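Local coordinates for electron transfer flavoprotein, alpha subunit (Thermotoga maritima, PDB 7KOE) that binds FAD as the alpha subunit of an electron transfer flavoprotein and probably passes electrons between redox partners through its flavin, at residues B[8-13]-B[97-102]; B[43-48]-B[65-70]. All coordinates share one frame; numbering follows the deposited sequence.

Contact 1: B[8-13]-B[97-102]; sequences FVLIEH and FLIGAT
Phe8 lays its CB over one face of the Phe97 ring, 4.2 Å from the ring centroid, a CH-pi contact displaced toward the rim. The two rings themselves meet obliquely, with planes at 66° and Phe97 CE1 lying at the edge of the Phe8 ring. Phe97 CG stands anti to the backbone N (chi1 -152°), which leans the ring toward strand 6-9, so that its rim meets Leu10 CD1, 3.8 Å from Phe97 CE2. The same Leu10 methyl reaches Ile99 CD1 at 3.9 Å. With an alanine at Phe97, Phe8 CB and Leu10 CD1 would probably lose their shared aromatic partner and a gap would open between them. Beneath these side chains the backbones run side by side in the same direction, as weakly bonded neighbouring strands near the middle of the parallel alpha/beta sheet of the electron transfer flavoprotein domain. The Leu10 N to Leu98 O bond (2.8 Å) is nearly straight, 171° at the hydrogen, whereas Leu98 N to Phe8 O is weak. On the reverse face Val9 CG2 packs against Leu98 CB at 4.0 Å. Helix 103-113 backs Leu10 and Ile99 through Leu108, helix 21-33 packs on Val9, and Trp42 meets the Phe8 ring. Where the segments diverge, Thr102 N-caps helix 103-113, its OG1 bonded to Gly105 N and Glu104.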
loop_
_atom_site.group_PDB
_atom_site.type_symbol
_atom_site.label_atom_id
_atom_site.label_comp_id
_atom_site.label_asym_id
_atom_site.label_seq_id
_atom_site.Cartn_x
_atom_site.Cartn_y
_atom_site.Cartn_z
ATOM N N PHE B 8 -42.951 4.701 -30.294
ATOM C CA PHE B 8 -43.873 3.632 -30.647
ATOM C C PHE B 8 -44.005 2.639 -29.503
ATOM O O PHE B 8 -43.076 2.443 -28.718
ATOM C CB PHE B 8 -43.401 2.881 -31.893
ATOM C CG PHE B 8 -43.766 3.535 -33.194
ATOM C CD1 PHE B 8 -44.321 4.802 -33.234
ATOM C CD2 PHE B 8 -43.550 2.868 -34.386
ATOM C CE1 PHE B 8 -44.646 5.389 -34.440
ATOM C CE2 PHE B 8 -43.877 3.446 -35.594
ATOM C CZ PHE B 8 -44.425 4.707 -35.621
ATOM N N VAL B 9 -45.174 2.013 -29.418
ATOM C CA VAL B 9 -45.425 0.897 -28.513
ATOM C C VAL B 9 -46.241 -0.126 -29.286
ATOM O O VAL B 9 -47.312 0.199 -29.805
ATOM C CB VAL B 9 -46.178 1.325 -27.235
ATOM C CG1 VAL B 9 -46.736 0.115 -26.514
ATOM C CG2 VAL B 9 -45.284 2.110 -26.298
ATOM N N LEU B 10 -45.738 -1.351 -29.383
ATOM C CA LEU B 10 -46.463 -2.409 -30.070
ATOM C C LEU B 10 -47.472 -3.036 -29.120
ATOM O O LEU B 10 -47.188 -3.239 -27.937
ATOM C CB LEU B 10 -45.501 -3.474 -30.596
ATOM C CG LEU B 10 -45.928 -4.336 -31.787
ATOM C CD1 LEU B 10 -44.694 -4.739 -32.547
ATOM C CD2 LEU B 10 -46.697 -5.580 -31.377
ATOM N N ILE B 11 -48.655 -3.340 -29.645
ATOM C CA ILE B 11 -49.725 -3.962 -28.878
ATOM C C ILE B 11 -49.783 -5.434 -29.259
ATOM O O ILE B 11 -50.070 -5.776 -30.413
ATOM C CB ILE B 11 -51.083 -3.275 -29.102
ATOM C CG1 ILE B 11 -51.100 -1.869 -28.494
ATOM C CG2 ILE B 11 -52.207 -4.096 -28.492
ATOM C CD1 ILE B 11 -50.766 -0.749 -29.452
ATOM N N GLU B 12 -49.496 -6.300 -28.293
ATOM C CA GLU B 12 -49.551 -7.744 -28.489
ATOM C C GLU B 12 -50.968 -8.209 -28.190
ATOM O O GLU B 12 -51.389 -8.209 -27.031
ATOM C CB GLU B 12 -48.547 -8.448 -27.579
ATOM C CG GLU B 12 -47.082 -8.144 -27.860
ATOM C CD GLU B 12 -46.568 -8.796 -29.130
ATOM O OE1 GLU B 12 -45.522 -8.346 -29.642
ATOM O OE2 GLU B 12 -47.185 -9.775 -29.601
ATOM N N HIS B 13 -51.704 -8.607 -29.221
ATOM C CA HIS B 13 -53.065 -9.090 -29.055
ATOM C C HIS B 13 -53.132 -10.578 -29.364
ATOM O O HIS B 13 -52.456 -11.066 -30.275
ATOM C CB HIS B 13 -54.040 -8.321 -29.947
ATOM C CG HIS B 13 -53.753 -8.450 -31.408
ATOM N ND1 HIS B 13 -54.267 -9.469 -32.179
ATOM C CD2 HIS B 13 -53.004 -7.690 -32.239
ATOM C CE1 HIS B 13 -53.845 -9.333 -33.422
ATOM N NE2 HIS B 13 -53.079 -8.260 -33.485
ATOM N N PHE B 97 -38.990 2.536 -30.127
ATOM C CA PHE B 97 -39.887 1.417 -30.376
ATOM C C PHE B 97 -39.891 0.552 -29.125
ATOM O O PHE B 97 -38.825 0.228 -28.597
ATOM C CB PHE B 97 -39.425 0.609 -31.586
ATOM C CG PHE B 97 -40.529 -0.096 -32.307
ATOM C CD1 PHE B 97 -40.983 0.371 -33.522
ATOM C CD2 PHE B 97 -41.128 -1.212 -31.762
ATOM C CE1 PHE B 97 -41.999 -0.283 -34.187
ATOM C CE2 PHE B 97 -42.147 -1.858 -32.424
ATOM C CZ PHE B 97 -42.579 -1.394 -33.634
ATOM N N LEU B 98 -41.075 0.186 -28.647
ATOM C CA LEU B 98 -41.209 -0.613 -27.436
ATOM C C LEU B 98 -42.091 -1.819 -27.716
ATOM O O LEU B 98 -43.255 -1.664 -28.095
ATOM C CB LEU B 98 -41.795 0.210 -26.290
ATOM C CG LEU B 98 -40.931 1.298 -25.659
ATOM C CD1 LEU B 98 -41.557 1.767 -24.365
ATOM C CD2 LEU B 98 -39.531 0.795 -25.407
ATOM N N ILE B 99 -41.535 -3.015 -27.538
ATOM C CA ILE B 99 -42.292 -4.259 -27.571
ATOM C C ILE B 99 -42.122 -4.928 -26.217
ATOM O O ILE B 99 -41.091 -4.768 -25.561
ATOM C CB ILE B 99 -41.833 -5.192 -28.715
ATOM C CG1 ILE B 99 -41.577 -4.392 -29.986
ATOM C CG2 ILE B 99 -42.875 -6.252 -29.013
ATOM C CD1 ILE B 99 -41.068 -5.205 -31.141
ATOM N N GLY B 100 -43.153 -5.636 -25.766
ATOM C CA GLY B 100 -43.022 -6.416 -24.555
ATOM C C GLY B 100 -42.151 -7.638 -24.764
ATOM O O GLY B 100 -42.000 -8.146 -25.875
ATOM N N ALA B 101 -41.564 -8.129 -23.675
ATOM C CA ALA B 101 -40.713 -9.317 -23.768
ATOM C C ALA B 101 -41.508 -10.597 -23.571
ATOM O O ALA B 101 -41.180 -11.453 -22.752
ATOM C CB ALA B 101 -39.558 -9.237 -22.779
ATOM N N THR B 102 -42.577 -10.725 -24.343
ATOM C CA THR B 102 -43.189 -12.016 -24.555
ATOM C C THR B 102 -42.340 -12.807 -25.544
ATOM O O THR B 102 -41.416 -12.277 -26.165
ATOM C CB THR B 102 -44.619 -11.841 -25.060
ATOM O OG1 THR B 102 -44.599 -11.472 -26.443
ATOM C CG2 THR B 102 -45.329 -10.763 -24.271
#

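Contact 2: B[43-48]-B[65-70]; sequences GVLLGE and VLYVKN
Leu45 CD2 rests 3.6 Å from Tyr67 CD1, the side-chain meeting on one face of a parallel ladder in which Val44, Leu45 and Leu46 pair with Leu66, Tyr67 and Val68. The strand axes approach to 4.6 Å with directions 19° apart. Backbone bonds alternate between them: Leu66 N to Gly43 O, Leu45 N to Leu66 O (2.8 Å), a weak Val68 N to Leu45 O, and Gly47 N to Val68 O at 3.0 Å. On the face of Val44 and Leu46, Leu46 and Val68 lie side by side, CG to CB 4.1 Å, and Val44 CG1 touches Leu66 CD2. This apolar part is buried; toward Glu48, Lys69 and Asn70 the contact becomes polar and partly exposed. There Lys69 doubles back, bent at chi2, chi3 and chi4, which sets its CD over the centre of one face of the Tyr67 ring, 3.5 Å above the plane. The Glu48 side chain crosses that of Lys69 at about a right angle; the main partner of Lys69 NZ is Glu185, and the salt bridge from Glu48 OE1, at 3.9 Å, is long. Gly47, just past the strand, has backbone angles (phi 138°) at which a CB would probably crowd the preceding carbonyl O. Tyr67 OH bonds Leu50 N near helix 51-60, the crossover of this beta-alpha-beta unit, which packs on Leu45 and Val65; helix 78-84 meets Leu46, and strand 181-185 flanks strand 65-69.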
loop_
_atom_site.group_PDB
_atom_site.type_symbol
_atom_site.label_atom_id
_atom_site.label_comp_id
_atom_site.label_asym_id
_atom_site.label_seq_id
_atom_site.Cartn_x
_atom_site.Cartn_y
_atom_site.Cartn_z
ATOM N N GLY B 43 -49.260 3.988 -30.832
ATOM C CA GLY B 43 -49.464 2.575 -30.604
ATOM C C GLY B 43 -49.645 1.850 -31.919
ATOM O O GLY B 43 -50.539 2.193 -32.695
ATOM N N VAL B 44 -48.814 0.854 -32.192
ATOM C CA VAL B 44 -48.889 0.097 -33.435
ATOM C C VAL B 44 -49.663 -1.180 -33.168
ATOM O O VAL B 44 -49.349 -1.922 -32.231
ATOM C CB VAL B 44 -47.490 -0.209 -33.994
ATOM C CG1 VAL B 44 -47.595 -0.666 -35.434
ATOM C CG2 VAL B 44 -46.613 1.015 -33.892
ATOM N N LEU B 45 -50.675 -1.437 -33.986
ATOM C CA LEU B 45 -51.549 -2.575 -33.768
ATOM C C LEU B 45 -51.862 -3.180 -35.126
ATOM O O LEU B 45 -52.184 -2.452 -36.069
ATOM C CB LEU B 45 -52.823 -2.143 -33.035
ATOM C CG LEU B 45 -53.665 -3.179 -32.292
ATOM C CD1 LEU B 45 -54.368 -2.495 -31.138
ATOM C CD2 LEU B 45 -54.678 -3.841 -33.188
ATOM N N LEU B 46 -51.759 -4.500 -35.224
ATOM C CA LEU B 46 -51.851 -5.203 -36.495
ATOM C C LEU B 46 -52.983 -6.215 -36.432
ATOM O O LEU B 46 -53.064 -7.000 -35.484
ATOM C CB LEU B 46 -50.532 -5.903 -36.834
ATOM C CG LEU B 46 -49.329 -5.053 -37.258
ATOM C CD1 LEU B 46 -48.511 -4.595 -36.065
ATOM C CD2 LEU B 46 -48.451 -5.831 -38.209
ATOM N N GLY B 47 -53.847 -6.195 -37.437
ATOM C CA GLY B 47 -54.959 -7.108 -37.548
ATOM C C GLY B 47 -56.198 -6.389 -38.014
ATOM O O GLY B 47 -56.206 -5.170 -38.214
ATOM N N GLU B 48 -57.270 -7.154 -38.194
ATOM C CA GLU B 48 -58.569 -6.615 -38.562
ATOM C C GLU B 48 -59.600 -7.006 -37.516
ATOM O O GLU B 48 -59.600 -8.138 -37.024
ATOM C CB GLU B 48 -59.012 -7.105 -39.938
ATOM C CG GLU B 48 -58.390 -6.335 -41.082
ATOM C CD GLU B 48 -59.338 -5.316 -41.673
ATOM O OE1 GLU B 48 -58.942 -4.622 -42.633
ATOM O OE2 GLU B 48 -60.477 -5.202 -41.174
ATOM N N VAL B 65 -52.915 6.065 -32.383
ATOM C CA VAL B 65 -52.860 4.622 -32.601
ATOM C C VAL B 65 -52.681 4.376 -34.093
ATOM O O VAL B 65 -53.476 4.858 -34.904
ATOM C CB VAL B 65 -54.113 3.894 -32.074
ATOM C CG1 VAL B 65 -54.279 2.529 -32.724
ATOM C CG2 VAL B 65 -54.042 3.728 -30.565
ATOM N N LEU B 66 -51.628 3.653 -34.457
ATOM C CA LEU B 66 -51.435 3.206 -35.832
ATOM C C LEU B 66 -52.024 1.806 -35.933
ATOM O O LEU B 66 -51.396 0.824 -35.535
ATOM C CB LEU B 66 -49.960 3.236 -36.206
ATOM C CG LEU B 66 -49.565 2.687 -37.572
ATOM C CD1 LEU B 66 -50.313 3.397 -38.681
ATOM C CD2 LEU B 66 -48.071 2.823 -37.761
ATOM N N TYR B 67 -53.247 1.714 -36.445
ATOM C CA TYR B 67 -53.974 0.448 -36.495
ATOM C C TYR B 67 -53.817 -0.118 -37.900
ATOM O O TYR B 67 -54.619 0.140 -38.794
ATOM C CB TYR B 67 -55.426 0.669 -36.086
ATOM C CG TYR B 67 -56.367 -0.519 -36.172
ATOM C CD1 TYR B 67 -55.928 -1.816 -35.937
ATOM C CD2 TYR B 67 -57.720 -0.324 -36.415
ATOM C CE1 TYR B 67 -56.801 -2.888 -36.005
ATOM C CE2 TYR B 67 -58.599 -1.388 -36.469
ATOM C CZ TYR B 67 -58.132 -2.668 -36.269
ATOM O OH TYR B 67 -59.003 -3.729 -36.328
ATOM N N VAL B 68 -52.760 -0.904 -38.087
ATOM C CA VAL B 68 -52.465 -1.527 -39.373
ATOM C C VAL B 68 -53.454 -2.661 -39.607
ATOM O O VAL B 68 -53.696 -3.484 -38.716
ATOM C CB VAL B 68 -51.012 -2.029 -39.409
ATOM C CG1 VAL B 68 -50.668 -2.588 -40.773
ATOM C CG2 VAL B 68 -50.058 -0.909 -39.039
ATOM N N LYS B 69 -54.028 -2.706 -40.803
ATOM C CA LYS B 69 -55.141 -3.590 -41.113
ATOM C C LYS B 69 -54.719 -4.648 -42.117
ATOM O O LYS B 69 -54.319 -4.313 -43.238
ATOM C CB LYS B 69 -56.315 -2.790 -41.676
ATOM C CG LYS B 69 -56.508 -1.459 -41.012
ATOM C CD LYS B 69 -57.304 -1.633 -39.751
ATOM C CE LYS B 69 -58.727 -2.076 -40.048
ATOM N NZ LYS B 69 -59.453 -1.118 -40.927
ATOM N N ASN B 70 -54.826 -5.913 -41.717
ATOM C CA ASN B 70 -54.808 -7.032 -42.648
ATOM C C ASN B 70 -55.452 -8.232 -41.969
ATOM O O ASN B 70 -55.460 -8.333 -40.740
ATOM C CB ASN B 70 -53.398 -7.386 -43.123
ATOM C CG ASN B 70 -53.406 -8.048 -44.478
ATOM O OD1 ASN B 70 -54.468 -8.279 -45.052
ATOM N ND2 ASN B 70 -52.227 -8.340 -45.008
#

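Contacts 1 and 2 build consecutive parts of one parallel sheet, in the order 97-100, 6-9, 40-46, 65-69, with contact 2 nested in the chain between the segments of contact 1. Strands 6-9 and 40-46 are joined directly: Val9 O lies 2.9 Å from Val44 N, a probable hydrogen bond, and Phe8 CD2 packs 3.6 Å from Val44 CG2. Contact 1 is more central, its centre about 10 Å from that of the chain against about 21 Å for contact 2, and all its touching residues are buried. It relies on aromatic and aliphatic packing with few backbone bonds, whereas contact 2 has a longer bonded ladder and ends in partly exposed charged residues.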